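Local coordinates for cytoplasmic protein (Cryptococcus neoformans var. grubii serotype A, PDB 7LPO), which is a sterylglucosidase of glycoside hydrolase family 5 that probably cleaves the beta-linked glucose from steryl glucosides, at residues 433-438 with 509-514. Numbering follows the deposited sequence.
Sequences RQPPKL and IDILGN
I511, in the last turn of helix 490-512, pushes its side chain against the extended loop 433-438 and covers more of it than any other residue of 509-514. Its chi1 of -62° leaves CG2 anti to the backbone N and turned onto two consecutive proline carbonyls, with CG2 of I511 3.4 Å from O of P435 and 3.3 Å from O of P436. CG1, beside the N, carries CD1 toward Q434 and P435. The P435 ring lies against both helix residues, its CD 4.1 Å from CD1 of I511 and its CG facing CG of L512. Deeper in, L512 lies side by side with L438, CD2 of L512 4.1 Å from CD1 of L438. Both leucines also rest on I427 of strand 424-427, one of the parallel strands of the TIM barrel expected for family 5, so the helix end and the loop leaving that strand pack together outside the barrel wall. The ring of P436 points away, onto V401 and W405 of helix 400-419. The exposed flanks are looser. Q434 crosses I511 at about a right angle, its CB 3.7 Å from CD1 of I511, and its NE2 hydrogen-bonds to OD1 of D507, one helical turn before I511. K437, bent at chi2 and chi3, passes CG2 of I511 with its CD at 3.9 Å, then carries its amine away. No direct hydrogen bond joins the segments; one water donates to O of I511 (2.9 Å) and O of L438 (3.0 Å).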
loop_
_atom_site.group_PDB
_atom_site.type_symbol
_atom_site.label_atom_id
_atom_site.label_comp_id
_atom_site.label_asym_id
_atom_site.label_seq_id
_atom_site.Cartn_x
_atom_site.Cartn_y
_atom_site.Cartn_z
ATOM N N ARG A 433 -9.108 -8.942 -4.138
ATOM C CA ARG A 433 -10.521 -9.224 -3.944
ATOM C C ARG A 433 -11.338 -7.989 -4.308
ATOM O O ARG A 433 -10.866 -6.852 -4.201
ATOM C CB ARG A 433 -10.819 -9.636 -2.486
ATOM C CG ARG A 433 -9.902 -10.723 -1.898
ATOM C CD ARG A 433 -10.187 -12.098 -2.495
ATOM N NE ARG A 433 -9.865 -13.177 -1.561
ATOM C CZ ARG A 433 -9.319 -14.344 -1.908
ATOM N NH1 ARG A 433 -9.024 -14.607 -3.185
ATOM N NH2 ARG A 433 -9.068 -15.257 -0.975
ATOM N N GLN A 434 -12.563 -8.213 -4.737
ATOM C CA GLN A 434 -13.476 -7.095 -4.891
ATOM C C GLN A 434 -13.959 -6.641 -3.519
ATOM O O GLN A 434 -14.079 -7.456 -2.598
ATOM C CB GLN A 434 -14.678 -7.487 -5.737
ATOM C CG GLN A 434 -14.382 -7.751 -7.198
ATOM C CD GLN A 434 -15.659 -8.047 -7.977
ATOM O OE1 GLN A 434 -16.504 -8.831 -7.535
ATOM N NE2 GLN A 434 -15.811 -7.409 -9.127
ATOM N N PRO A 435 -14.254 -5.357 -3.350
ATOM C CA PRO A 435 -14.828 -4.907 -2.083
ATOM C C PRO A 435 -16.203 -5.516 -1.889
ATOM O O PRO A 435 -16.842 -5.940 -2.866
ATOM C CB PRO A 435 -14.901 -3.379 -2.240
ATOM C CG PRO A 435 -15.010 -3.164 -3.701
ATOM C CD PRO A 435 -14.189 -4.270 -4.346
ATOM N N PRO A 436 -16.684 -5.599 -0.652
ATOM C CA PRO A 436 -18.073 -5.998 -0.426
ATOM C C PRO A 436 -18.994 -4.814 -0.678
ATOM O O PRO A 436 -18.559 -3.671 -0.816
ATOM C CB PRO A 436 -18.087 -6.404 1.048
ATOM C CG PRO A 436 -17.082 -5.451 1.675
ATOM C CD PRO A 436 -16.062 -5.095 0.588
ATOM N N LYS A 437 -20.286 -5.104 -0.744
ATOM C CA LYS A 437 -21.267 -4.032 -0.675
ATOM C C LYS A 437 -21.292 -3.505 0.754
ATOM O O LYS A 437 -21.465 -4.273 1.704
ATOM C CB LYS A 437 -22.639 -4.527 -1.113
ATOM C CG LYS A 437 -22.727 -4.693 -2.632
ATOM C CD LYS A 437 -22.201 -6.059 -3.062
ATOM C CE LYS A 437 -23.208 -7.094 -2.657
ATOM N NZ LYS A 437 -22.739 -8.498 -2.489
ATOM N N LEU A 438 -21.077 -2.219 0.904
ATOM C CA LEU A 438 -21.037 -1.579 2.204
ATOM C C LEU A 438 -22.218 -0.627 2.344
ATOM O O LEU A 438 -22.604 0.025 1.368
ATOM C CB LEU A 438 -19.727 -0.809 2.399
ATOM C CG LEU A 438 -18.462 -1.670 2.483
ATOM C CD1 LEU A 438 -17.222 -0.777 2.465
ATOM C CD2 LEU A 438 -18.456 -2.563 3.708
ATOM N N ILE A 509 -17.849 1.204 -9.246
ATOM C CA ILE A 509 -19.209 1.572 -9.624
ATOM C C ILE A 509 -20.137 0.363 -9.574
ATOM O O ILE A 509 -21.327 0.501 -9.271
ATOM C CB ILE A 509 -19.203 2.236 -11.012
ATOM C CG1 ILE A 509 -20.541 2.929 -11.261
ATOM C CG2 ILE A 509 -18.906 1.210 -12.097
ATOM C CD1 ILE A 509 -20.535 3.854 -12.438
ATOM N N ASP A 510 -19.616 -0.835 -9.843
ATOM C CA ASP A 510 -20.441 -2.035 -9.753
ATOM C C ASP A 510 -20.919 -2.290 -8.329
ATOM O O ASP A 510 -22.036 -2.780 -8.120
ATOM C CB ASP A 510 -19.655 -3.256 -10.228
ATOM C CG ASP A 510 -19.513 -3.318 -11.723
ATOM O OD1 ASP A 510 -20.167 -2.512 -12.420
ATOM O OD2 ASP A 510 -18.732 -4.176 -12.192
ATOM N N ILE A 511 -20.074 -2.005 -7.333
ATOM C CA ILE A 511 -20.243 -2.528 -5.982
ATOM C C ILE A 511 -20.497 -1.417 -4.970
ATOM O O ILE A 511 -21.463 -1.472 -4.203
ATOM C CB ILE A 511 -19.031 -3.377 -5.557
ATOM C CG1 ILE A 511 -18.900 -4.592 -6.476
ATOM C CG2 ILE A 511 -19.174 -3.800 -4.100
ATOM C CD1 ILE A 511 -17.592 -5.338 -6.305
ATOM N N LEU A 512 -19.616 -0.424 -4.920
ATOM C CA LEU A 512 -19.734 0.605 -3.893
ATOM C C LEU A 512 -20.689 1.719 -4.299
ATOM O O LEU A 512 -21.426 2.236 -3.455
ATOM C CB LEU A 512 -18.357 1.186 -3.573
ATOM C CG LEU A 512 -17.416 0.239 -2.823
ATOM C CD1 LEU A 512 -16.020 0.849 -2.641
ATOM C CD2 LEU A 512 -18.007 -0.135 -1.463
ATOM N N GLY A 513 -20.713 2.087 -5.575
ATOM C CA GLY A 513 -21.578 3.136 -6.058
ATOM C C GLY A 513 -20.797 4.142 -6.877
ATOM O O GLY A 513 -19.706 3.856 -7.384
ATOM N N ASN A 514 -21.370 5.338 -7.013
ATOM C CA ASN A 514 -20.746 6.397 -7.803
ATOM C C ASN A 514 -19.793 7.171 -6.901
ATOM O O ASN A 514 -20.116 8.209 -6.318
ATOM C CB ASN A 514 -21.805 7.278 -8.441
ATOM C CG ASN A 514 -22.333 6.683 -9.728
ATOM O OD1 ASN A 514 -21.825 6.967 -10.817
ATOM N ND2 ASN A 514 -23.347 5.834 -9.609
HETATM O O HOH W 1 -22.166 -0.601 -1.521
#